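Local structure of acetyl-CoA acetyltransferase (Bacillus anthracis, 3SS6) at residues Gln38-Arg43 with Ser255-Leu260; Lys190-Gly195 with Ser216-Pro221; Asp198-Pro203 with Ile359-Ile364; Gly353-Arg358 with Ala377-Gly382. The protein probably catalyses the thiolase-type condensation of two acetyl-CoA molecules to acetoacetyl-CoA and its reverse, thiolytic cleavage. All blocks are in the same frame, centred on the assembly; numbering follows the deposited sequence. Where two conformers were deposited one is given.

Interaction 1 of 4, residues Gln38-Arg43 with Ser255-Leu260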
loop_
_atom_site.group_PDB
_atom_site.type_symbol
_atom_site.label_atom_id
_atom_site.label_comp_id
_atom_site.label_asym_id
_atom_site.label_seq_id
_atom_site.Cartn_x
_atom_site.Cartn_y
_atom_site.Cartn_z
ATOM N N GLN A 38 30.356 8.779 15.744
ATOM C CA GLN A 38 31.778 8.441 15.645
ATOM C C GLN A 38 32.697 9.640 15.862
ATOM O O GLN A 38 33.668 9.558 16.625
ATOM C CB GLN A 38 32.076 7.767 14.304
ATOM C CG GLN A 38 31.428 6.391 14.190
ATOM C CD GLN A 38 31.514 5.809 12.787
ATOM O OE1 GLN A 38 31.534 6.543 11.801
ATOM N NE2 GLN A 38 31.564 4.484 12.694
ATOM N N GLU A 39 32.380 10.755 15.209
ATOM C CA GLU A 39 33.220 11.945 15.328
ATOM C C GLU A 39 33.104 12.545 16.723
ATOM O O GLU A 39 34.091 13.016 17.280
ATOM C CB GLU A 39 32.866 12.976 14.251
ATOM C CG GLU A 39 33.720 14.253 14.307
ATOM C CD GLU A 39 35.207 14.018 14.019
ATOM O OE1 GLU A 39 35.572 12.984 13.415
ATOM O OE2 GLU A 39 36.013 14.898 14.396
ATOM N N ALA A 40 31.901 12.520 17.297
ATOM C CA ALA A 40 31.736 13.052 18.645
ATOM C C ALA A 40 32.652 12.346 19.630
ATOM O O ALA A 40 33.335 12.989 20.435
ATOM C CB ALA A 40 30.277 12.945 19.106
ATOM N N VAL A 41 32.647 11.017 19.583
ATOM C CA VAL A 41 33.453 10.250 20.518
ATOM C C VAL A 41 34.943 10.541 20.286
ATOM O O VAL A 41 35.714 10.703 21.239
ATOM C CB VAL A 41 33.107 8.745 20.424
ATOM C CG1 VAL A 41 34.145 7.895 21.143
ATOM C CG2 VAL A 41 31.706 8.491 20.984
ATOM N N LYS A 42 35.336 10.643 19.021
ATOM C CA LYS A 42 36.727 10.953 18.674
ATOM C C LYS A 42 37.183 12.273 19.272
ATOM O O LYS A 42 38.327 12.402 19.700
ATOM C CB LYS A 42 36.923 10.987 17.158
ATOM C CG LYS A 42 36.978 9.613 16.515
ATOM C CD LYS A 42 36.981 9.707 14.992
ATOM C CE LYS A 42 36.788 8.334 14.362
ATOM N NZ LYS A 42 36.556 8.426 12.894
ATOM N N ARG A 43 36.291 13.254 19.300
ATOM C CA ARG A 43 36.623 14.556 19.859
ATOM C C ARG A 43 36.437 14.663 21.361
ATOM O O ARG A 43 36.989 15.566 21.992
ATOM C CB ARG A 43 35.752 15.627 19.235
ATOM C CG ARG A 43 35.884 15.743 17.756
ATOM C CD ARG A 43 35.058 16.920 17.324
ATOM N NE ARG A 43 35.113 17.150 15.894
ATOM C CZ ARG A 43 34.780 18.304 15.328
ATOM N NH1 ARG A 43 34.377 19.322 16.086
ATOM N NH2 ARG A 43 34.860 18.438 14.015
ATOM N N SER A 255 21.471 15.185 11.999
ATOM C CA SER A 255 21.743 14.619 13.319
ATOM C C SER A 255 22.671 15.545 14.087
ATOM O O SER A 255 23.352 16.399 13.496
ATOM C CB SER A 255 22.376 13.226 13.192
ATOM O OG SER A 255 23.612 13.297 12.483
ATOM N N ALA A 256 22.679 15.403 15.410
ATOM C CA ALA A 256 23.534 16.237 16.253
ATOM C C ALA A 256 23.790 15.518 17.567
ATOM O O ALA A 256 22.876 14.928 18.140
ATOM C CB ALA A 256 22.875 17.596 16.503
ATOM N N VAL A 257 25.032 15.570 18.047
ATOM C CA VAL A 257 25.459 14.706 19.144
ATOM C C VAL A 257 26.401 15.479 20.066
ATOM O O VAL A 257 27.258 16.219 19.589
ATOM C CB VAL A 257 26.227 13.478 18.564
ATOM C CG1 VAL A 257 26.800 12.627 19.649
ATOM C CG2 VAL A 257 25.292 12.622 17.681
ATOM N N LEU A 258 26.221 15.320 21.375
ATOM C CA LEU A 258 27.164 15.856 22.356
ATOM C C LEU A 258 27.789 14.692 23.114
ATOM O O LEU A 258 27.161 13.647 23.286
ATOM C CB LEU A 258 26.449 16.750 23.372
ATOM C CG LEU A 258 25.978 18.150 22.985
ATOM C CD1 LEU A 258 24.980 18.088 21.831
ATOM C CD2 LEU A 258 25.351 18.770 24.223
ATOM N N VAL A 259 29.020 14.882 23.595
ATOM C CA VAL A 259 29.584 13.951 24.564
ATOM C C VAL A 259 29.520 14.644 25.919
ATOM O O VAL A 259 30.009 15.772 26.074
ATOM C CB VAL A 259 31.053 13.570 24.243
ATOM C CG1 VAL A 259 31.623 12.677 25.352
ATOM C CG2 VAL A 259 31.141 12.870 22.873
ATOM N N LEU A 260 28.880 13.988 26.884
ATOM C CA LEU A 260 28.733 14.542 28.224
ATOM C C LEU A 260 29.399 13.623 29.227
ATOM O O LEU A 260 29.408 12.403 29.047
ATOM C CB LEU A 260 27.245 14.687 28.583
ATOM C CG LEU A 260 26.408 15.573 27.657
ATOM C CD1 LEU A 260 25.688 14.742 26.560
ATOM C CD2 LEU A 260 25.394 16.343 28.476
#

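Interaction 2 of 4, residues Lys190-Gly195 with Ser216-Pro221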
loop_
_atom_site.group_PDB
_atom_site.type_symbol
_atom_site.label_atom_id
_atom_site.label_comp_id
_atom_site.label_asym_id
_atom_site.label_seq_id
_atom_site.Cartn_x
_atom_site.Cartn_y
_atom_site.Cartn_z
ATOM N N LYS A 190 25.539 34.253 6.071
ATOM C CA LYS A 190 26.714 34.967 6.553
ATOM C C LYS A 190 27.581 34.063 7.430
ATOM O O LYS A 190 28.796 34.019 7.266
ATOM C CB LYS A 190 26.291 36.233 7.312
ATOM C CG LYS A 190 27.413 37.210 7.635
ATOM C CD LYS A 190 28.224 36.792 8.852
ATOM C CE LYS A 190 29.131 37.940 9.306
ATOM N NZ LYS A 190 30.454 37.452 9.781
ATOM N N ALA A 191 26.958 33.335 8.353
ATOM C CA ALA A 191 27.709 32.433 9.222
ATOM C C ALA A 191 28.420 31.366 8.402
ATOM O O ALA A 191 29.577 31.028 8.657
ATOM C CB ALA A 191 26.794 31.786 10.249
ATOM N N ILE A 192 27.717 30.827 7.418
ATOM C CA ILE A 192 28.305 29.810 6.563
ATOM C C ILE A 192 29.526 30.361 5.825
ATOM O O ILE A 192 30.594 29.745 5.833
ATOM C CB ILE A 192 27.275 29.254 5.574
ATOM C CG1 ILE A 192 26.234 28.418 6.330
ATOM C CG2 ILE A 192 27.969 28.412 4.514
ATOM C CD1 ILE A 192 24.999 28.091 5.509
ATOM N N GLU A 193 29.368 31.521 5.199
ATOM C CA GLU A 193 30.452 32.144 4.446
ATOM C C GLU A 193 31.652 32.493 5.337
ATOM O O GLU A 193 32.802 32.403 4.903
ATOM C CB GLU A 193 29.939 33.396 3.727
ATOM C CG GLU A 193 31.011 34.203 3.007
ATOM C CD GLU A 193 31.664 33.448 1.858
ATOM O OE1 GLU A 193 31.090 32.439 1.385
ATOM O OE2 GLU A 193 32.763 33.868 1.430
ATOM N N SER A 194 31.375 32.875 6.580
ATOM C CA SER A 194 32.416 33.285 7.514
ATOM C C SER A 194 33.128 32.096 8.157
ATOM O O SER A 194 34.133 32.267 8.851
ATOM C CB SER A 194 31.834 34.197 8.598
ATOM O OG SER A 194 31.479 35.463 8.064
ATOM N N GLY A 195 32.600 30.899 7.930
ATOM C CA GLY A 195 33.208 29.682 8.442
ATOM C C GLY A 195 32.837 29.358 9.879
ATOM O O GLY A 195 33.466 28.497 10.501
ATOM N N SER A 216 28.561 18.424 3.069
ATOM C CA SER A 216 29.330 19.116 4.093
ATOM C C SER A 216 28.794 20.503 4.453
ATOM O O SER A 216 29.304 21.125 5.387
ATOM C CB SER A 216 30.807 19.202 3.683
ATOM O OG SER A 216 30.950 19.982 2.513
ATOM N N LYS A 217 27.773 20.975 3.735
ATOM C CA LYS A 217 27.237 22.318 3.961
ATOM C C LYS A 217 25.713 22.321 4.065
ATOM O O LYS A 217 25.028 21.661 3.279
ATOM C CB LYS A 217 27.657 23.265 2.836
ATOM C CG LYS A 217 29.142 23.190 2.483
ATOM C CD LYS A 217 30.022 23.826 3.550
ATOM C CE LYS A 217 29.876 25.342 3.549
ATOM N NZ LYS A 217 30.867 26.034 4.426
ATOM N N ASP A 218 25.199 23.082 5.024
ATOM C CA ASP A 218 23.754 23.241 5.206
ATOM C C ASP A 218 23.118 23.688 3.894
ATOM O O ASP A 218 23.601 24.630 3.251
ATOM C CB ASP A 218 23.491 24.290 6.292
ATOM C CG ASP A 218 24.005 23.859 7.658
ATOM O OD1 ASP A 218 23.643 22.749 8.119
ATOM O OD2 ASP A 218 24.765 24.639 8.278
ATOM N N GLU A 219 22.039 23.032 3.479
ATOM C CA GLU A 219 21.525 23.351 2.154
ATOM C C GLU A 219 20.185 24.087 2.147
ATOM O O GLU A 219 19.700 24.470 1.077
ATOM C CB GLU A 219 21.533 22.129 1.215
ATOM C CG GLU A 219 20.685 21.000 1.693
ATOM C CD GLU A 219 20.603 19.809 0.727
ATOM O OE1 GLU A 219 21.178 19.803 -0.387
ATOM O OE2 GLU A 219 19.923 18.852 1.100
ATOM N N HIS A 220 19.621 24.339 3.330
ATOM C CA HIS A 220 18.342 25.054 3.396
ATOM C C HIS A 220 18.454 26.569 3.156
ATOM O O HIS A 220 17.557 27.159 2.569
ATOM C CB HIS A 220 17.596 24.788 4.718
ATOM C CG HIS A 220 16.122 25.032 4.626
ATOM N ND1 HIS A 220 15.248 24.099 4.108
ATOM C CD2 HIS A 220 15.368 26.105 4.963
ATOM C CE1 HIS A 220 14.018 24.581 4.142
ATOM N NE2 HIS A 220 14.062 25.796 4.655
ATOM N N PRO A 221 19.533 27.210 3.634
ATOM C CA PRO A 221 19.586 28.663 3.431
ATOM C C PRO A 221 19.590 29.025 1.950
ATOM O O PRO A 221 20.257 28.350 1.156
ATOM C CB PRO A 221 20.905 29.056 4.096
ATOM C CG PRO A 221 21.028 28.041 5.232
ATOM C CD PRO A 221 20.575 26.745 4.568
#

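Interaction 3 of 4, residues Asp198-Pro203 with Ile359-Ile364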
loop_
_atom_site.group_PDB
_atom_site.type_symbol
_atom_site.label_atom_id
_atom_site.label_comp_id
_atom_site.label_asym_id
_atom_site.label_seq_id
_atom_site.Cartn_x
_atom_site.Cartn_y
_atom_site.Cartn_z
ATOM N N ASP A 198 32.206 25.654 10.477
ATOM C CA ASP A 198 33.196 24.706 9.980
ATOM C C ASP A 198 33.571 23.643 11.011
ATOM O O ASP A 198 33.618 22.452 10.699
ATOM C CB ASP A 198 34.470 25.458 9.574
ATOM C CG ASP A 198 34.322 26.202 8.273
ATOM O OD1 ASP A 198 33.220 26.212 7.695
ATOM O OD2 ASP A 198 35.326 26.791 7.824
ATOM N N ASP A 199 33.849 24.074 12.236
ATOM C CA ASP A 199 34.322 23.172 13.290
ATOM C C ASP A 199 33.251 22.178 13.737
ATOM O O ASP A 199 33.541 21.011 14.017
ATOM C CB ASP A 199 34.791 23.963 14.515
ATOM C CG ASP A 199 36.069 24.744 14.266
ATOM O OD1 ASP A 199 36.904 24.288 13.459
ATOM O OD2 ASP A 199 36.235 25.814 14.893
ATOM N N GLN A 200 32.012 22.650 13.827
ATOM C CA GLN A 200 30.958 21.825 14.398
ATOM C C GLN A 200 30.356 20.811 13.425
ATOM O O GLN A 200 29.726 19.855 13.861
ATOM C CB GLN A 200 29.839 22.694 14.975
ATOM C CG GLN A 200 28.935 23.338 13.914
ATOM C CD GLN A 200 28.084 24.456 14.482
ATOM O OE1 GLN A 200 26.853 24.380 14.478
ATOM N NE2 GLN A 200 28.739 25.513 14.970
ATOM N N ILE A 201 30.552 21.014 12.126
ATOM C CA ILE A 201 29.906 20.162 11.122
ATOM C C ILE A 201 30.745 18.941 10.781
ATOM O O ILE A 201 31.963 19.044 10.573
ATOM C CB ILE A 201 29.553 20.946 9.831
ATOM C CG1 ILE A 201 28.330 21.837 10.078
ATOM C CG2 ILE A 201 29.256 19.986 8.670
ATOM C CD1 ILE A 201 27.991 22.778 8.922
ATOM N N VAL A 202 30.083 17.789 10.774
ATOM C CA VAL A 202 30.668 16.517 10.368
ATOM C C VAL A 202 30.110 16.172 8.994
ATOM O O VAL A 202 28.906 15.996 8.844
ATOM C CB VAL A 202 30.225 15.406 11.331
ATOM C CG1 VAL A 202 30.791 14.061 10.918
ATOM C CG2 VAL A 202 30.633 15.753 12.771
ATOM N N PRO A 203 30.978 16.083 7.979
ATOM C CA PRO A 203 30.460 15.768 6.643
ATOM C C PRO A 203 29.909 14.351 6.585
ATOM O O PRO A 203 30.432 13.443 7.238
ATOM C CB PRO A 203 31.693 15.897 5.745
ATOM C CG PRO A 203 32.855 15.750 6.669
ATOM C CD PRO A 203 32.422 16.365 7.962
ATOM N N ILE A 359 20.459 22.985 18.094
ATOM C CA ILE A 359 20.579 24.364 18.562
ATOM C C ILE A 359 21.519 24.454 19.754
ATOM O O ILE A 359 22.146 25.493 19.972
ATOM C CB ILE A 359 19.209 25.042 18.859
ATOM C CG1 ILE A 359 18.489 24.386 20.046
ATOM C CG2 ILE A 359 18.342 25.044 17.595
ATOM C CD1 ILE A 359 17.175 25.100 20.440
ATOM N N THR A 360 21.642 23.361 20.509
ATOM C CA THR A 360 22.568 23.342 21.647
ATOM C C THR A 360 24.015 23.295 21.139
ATOM O O THR A 360 24.882 24.026 21.624
ATOM C CB THR A 360 22.265 22.173 22.607
ATOM O OG1 THR A 360 20.900 22.273 23.056
ATOM C CG2 THR A 360 23.197 22.208 23.822
ATOM N N VAL A 361 24.267 22.439 20.157
ATOM C CA VAL A 361 25.576 22.414 19.488
ATOM C C VAL A 361 25.951 23.810 18.992
ATOM O O VAL A 361 27.054 24.309 19.249
ATOM C CB VAL A 361 25.577 21.430 18.296
ATOM C CG1 VAL A 361 26.824 21.620 17.415
ATOM C CG2 VAL A 361 25.486 20.000 18.775
ATOM N N SER A 362 25.037 24.442 18.263
ATOM C CA SER A 362 25.311 25.759 17.693
ATOM C C SER A 362 25.562 26.833 18.756
ATOM O O SER A 362 26.479 27.667 18.632
ATOM C CB SER A 362 24.168 26.160 16.766
ATOM O OG SER A 362 24.053 25.206 15.710
ATOM N N LEU A 363 24.749 26.812 19.804
ATOM C CA LEU A 363 24.917 27.746 20.905
ATOM C C LEU A 363 26.291 27.618 21.549
ATOM O O LEU A 363 26.965 28.615 21.802
ATOM C CB LEU A 363 23.833 27.512 21.956
ATOM C CG LEU A 363 23.860 28.407 23.193
ATOM C CD1 LEU A 363 23.712 29.885 22.833
ATOM C CD2 LEU A 363 22.710 27.958 24.102
ATOM N N ILE A 364 26.703 26.386 21.827
ATOM C CA ILE A 364 27.984 26.167 22.492
ATOM C C ILE A 364 29.131 26.772 21.698
ATOM O O ILE A 364 29.979 27.483 22.244
ATOM C CB ILE A 364 28.248 24.673 22.716
ATOM C CG1 ILE A 364 27.310 24.130 23.796
ATOM C CG2 ILE A 364 29.700 24.450 23.109
ATOM C CD1 ILE A 364 27.213 22.610 23.826
HETATM O O HOH W 1 27.547 27.920 16.132
HETATM O O HOH W 2 24.798 25.975 13.547
#

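Interaction 4 of 4, residues Gly353-Arg358 with Ala377-Gly382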
loop_
_atom_site.group_PDB
_atom_site.type_symbol
_atom_site.label_atom_id
_atom_site.label_comp_id
_atom_site.label_asym_id
_atom_site.label_seq_id
_atom_site.Cartn_x
_atom_site.Cartn_y
_atom_site.Cartn_z
ATOM N N GLY A 353 13.523 15.734 15.326
ATOM C CA GLY A 353 14.130 14.969 16.400
ATOM C C GLY A 353 15.485 15.523 16.792
ATOM O O GLY A 353 15.894 15.492 17.942
ATOM N N CYS A 354 16.203 15.948 15.769
ATOM C CA CYS A 354 17.524 16.549 15.872
ATOM C C CYS A 354 17.630 17.938 16.511
ATOM O O CYS A 354 18.597 18.249 17.190
ATOM C CB CYS A 354 18.165 16.577 14.478
ATOM S SG CYS A 354 19.732 17.464 14.365
ATOM N N THR A 355 16.641 18.780 16.243
ATOM C CA THR A 355 16.759 20.221 16.467
ATOM C C THR A 355 17.114 20.643 17.890
ATOM O O THR A 355 17.893 21.585 18.086
ATOM C CB THR A 355 15.496 20.944 15.992
ATOM O OG1 THR A 355 15.430 20.839 14.565
ATOM C CG2 THR A 355 15.534 22.421 16.390
ATOM N N GLY A 356 16.529 19.977 18.880
ATOM C CA GLY A 356 16.807 20.340 20.261
ATOM C C GLY A 356 18.264 20.167 20.613
ATOM O O GLY A 356 18.803 20.935 21.422
ATOM N N ALA A 357 18.903 19.166 20.001
ATOM C CA ALA A 357 20.350 18.973 20.147
ATOM C C ALA A 357 21.136 19.904 19.223
ATOM O O ALA A 357 22.170 20.441 19.613
ATOM C CB ALA A 357 20.728 17.524 19.878
ATOM N N ARG A 358 20.641 20.098 18.003
ATOM C CA ARG A 358 21.304 20.963 17.018
ATOM C C ARG A 358 21.509 22.392 17.528
ATOM O O ARG A 358 22.615 22.942 17.436
ATOM C CB ARG A 358 20.508 20.953 15.695
ATOM C CG ARG A 358 21.335 21.271 14.441
ATOM C CD ARG A 358 21.631 22.785 14.349
ATOM N NE ARG A 358 20.400 23.562 14.223
ATOM C CZ ARG A 358 20.347 24.889 14.320
ATOM N NH1 ARG A 358 21.451 25.576 14.567
ATOM N NH2 ARG A 358 19.192 25.530 14.164
ATOM N N ALA A 377 19.098 27.641 25.522
ATOM C CA ALA A 377 18.536 27.041 24.320
ATOM C C ALA A 377 17.133 26.547 24.664
ATOM O O ALA A 377 16.933 25.882 25.677
ATOM C CB ALA A 377 19.400 25.892 23.824
ATOM N N SER A 378 16.160 26.860 23.820
ATOM C CA SER A 378 14.783 26.516 24.149
ATOM C C SER A 378 13.950 26.344 22.900
ATOM O O SER A 378 14.198 26.991 21.887
ATOM C CB SER A 378 14.173 27.617 25.028
ATOM O OG SER A 378 12.849 27.296 25.431
ATOM N N LEU A 379 12.953 25.472 22.970
ATOM C CA LEU A 379 12.087 25.300 21.810
ATOM C C LEU A 379 10.702 24.813 22.165
ATOM O O LEU A 379 10.517 24.192 23.204
ATOM C CB LEU A 379 12.755 24.398 20.763
ATOM C CG LEU A 379 12.911 22.896 20.977
ATOM C CD1 LEU A 379 13.629 22.341 19.759
ATOM C CD2 LEU A 379 13.692 22.588 22.247
ATOM N N CYS A 380 9.737 25.123 21.295
ATOM C CA CYS A 380 8.360 24.689 21.462
ATOM C C CYS A 380 8.267 23.252 20.975
ATOM O O CYS A 380 9.159 22.754 20.286
ATOM C CB CYS A 380 7.390 25.579 20.672
ATOM S SG CYS A 380 7.619 25.498 18.848
ATOM N N VAL A 381 7.182 22.591 21.350
ATOM C CA VAL A 381 7.009 21.166 21.095
ATOM C C VAL A 381 5.561 20.903 20.723
ATOM O O VAL A 381 4.652 21.341 21.429
ATOM C CB VAL A 381 7.333 20.367 22.371
ATOM C CG1 VAL A 381 7.133 18.870 22.143
ATOM C CG2 VAL A 381 8.747 20.675 22.843
ATOM N N GLY A 382 5.328 20.198 19.615
ATOM C CA GLY A 382 3.965 19.835 19.264
ATOM C C GLY A 382 3.346 19.082 20.428
ATOM O O GLY A 382 4.027 18.309 21.101
#

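Interaction 1 of 4, residues Gln38-Arg43 with Ser255-Leu260
Ala-40 is set against two valines of strand 252-262, with its CB 3.5 Å from CG1 of Val-257 and 3.9 Å from CG2 of Val-259. Val-257 uses the methyl that lies anti to its backbone N (chi1 175°), whereas Val-259 turns its other methyl inward, and that CG2 comes 3.3 Å from the carbonyl O of Ala-40. The single methyl of Ala-40 lets the helix sit low on the strand: the two axes approach to 7.9 Å and run within 28° of parallel. Off to the side of this contact, Glu-39 and Arg-43, one turn apart on the helix, form a salt bridge. Its NE-OE2 distance is 2.9 Å, and OE2, using its anti lone pair, lies in the guanidinium plane. NH1 of the same arginine is bonded to the carbonyl of Asp-199, tying the helix end to the loop beyond. Val-13 and Val-114, from the neighbouring strands, extend the apolar floor beneath the helix. On the other face of the strand Ala-256 packs on helix 352-370, and Leu-258 on that helix and on helix 93-107. A sheet with an outer helix on one face and central helices on the other is the layered arrangement of the thiolase fold.

Interaction 2 of 4, residues Lys190-Gly195 with Ser216-Pro221
Ile-192, in the last turn of helix 174-194, makes an apolar contact with the loop at Lys-217, Asp-218 and Pro-221, at a partly buried edge of the fold. CG1 lies beside the backbone N (chi1 -70°) and the chain runs on extended, which carries CD1 to the ring of Pro-221, 4.0 Å from its CG, the two side chains meeting at about a right angle. CD1 also lies 4.2 Å from CB of Asp-218. The shorter branch rests on the far end of Lys-217: bent at chi2 and chi3, the lysine folds back until its CE and NZ both stand 3.7 Å from CG2 of Ile-192, the two side chains passing in opposite directions. Just beyond, the helix ends in a Schellman motif, for which Gly-195 supplies the positive phi (83°). Helix and loop both belong to the long insertion between strands 112-120 and 252-262 that thiolases carry as their loop domain. While the CB of Asp-218 touches Ile-192, its carboxylate turns to strand 7-19: OD1 accepts from the backbone N-H of Ile-17 and forms a salt bridge with Arg-14. Pro-221 also packs on Ala-188 and Leu-189 of the same helix.

Interaction 3 of 4, residues Asp198-Pro203 with Ile359-Ile364
A water-mediated bridge links Gln-200, in the loop after helix 174-194, to Ser-362 on helix 352-370, one of the helices buried between the sheets, beside a contact with Val-361. With CG over the backbone, flanked by N and the carbonyl carbon (chi1 75°), and the rest extended, the glutamine's amide is carried across to the helix while CB stays back against Val-361, 4.0 Å from its CG1. Each end of the amide then meets a water. NE2 donates to one at 2.9 Å, and this water donates in turn to the carbonyl O of Ser-362 at 2.7 Å. A second water donates to OE1 at 2.8 Å; its approach to OG of Ser-362, only 2.4 Å, is too short to be taken at face value. OE1 and OG themselves are 3.2 Å apart. The loop comes from the N-terminal thiolase half and the helix from the C-terminal half, so the waters lie at the joint between the two. Arginines from both halves reach the same spot: NE of Arg-14 is hydrogen-bonded to OE1 of Gln-200, and NH1 of Arg-358, one turn back on the helix, to OG of Ser-362.

Interaction 4 of 4, residues Gly353-Arg358 with Ala377-Gly382
Leu-379 points from strand 374-381 into the flank of helix 352-370, where one of its methyls touches two successive residues. CD1 lies 3.9 Å from CG2 of Thr-355 and 3.8 Å from CA of Gly-356. The two partners present different surfaces: at the threonine the leucine meets a methyl, the side chains crossing at a slant, while at the glycine it rests directly on backbone, with the amide N also 3.8 Å from CD1. The absence of a side chain on Gly-356 thus brings the main chain of the helix within reach of the strand, although the nearest CA atoms, those of Gly-356 and Leu-379, are still 7.0 Å apart. CG2 of Thr-355, anti to the backbone N, is turned to the leucine; OG1, anti to the carbonyl carbon (chi1 -68°), is kept for polar partners, hydrogen-bonding with ND1 of His-350 and with the carbonyl of Pro-351. His-350 and Pro-351 belong to the Gly-His-Pro sequence characteristic of thiolases. Met-95 of helix 93-107 packs on Leu-379 from the same central layer, and Val-381, further along the strand, touches Gln-90 and Ser-92, the neighbours of Cys-91, which is oxidised to S-hydroxycysteine here. Such seating of a buried central helix on the sheet of the C-terminal half, close to Cys-91, probably the nucleophile by analogy with other thiolases, is consistent with the thiolase fold.

How the interactions relate
Interactions 1, 3 and 4 are buried, whereas interaction 2 lies at a partly exposed edge, where a lysine joins the apolar contact. Helix 352-370 serves both interactions 3 and 4, and also packs on the strand of interaction 1, with Leu-258 against Val-361 and Cys-354 against Ser-255 and Ala-256; it thereby connects the two halves of the fold. Interactions 1 and 4 are apolar helix-on-sheet contacts, one on the outer helix layer and one on the central layer. Interaction 3 adds an amide and bridging waters to a small apolar contact. Its loop touches interaction 2 through Ile-201 and Pro-203, and interaction 1 through Glu-39 with Val-202.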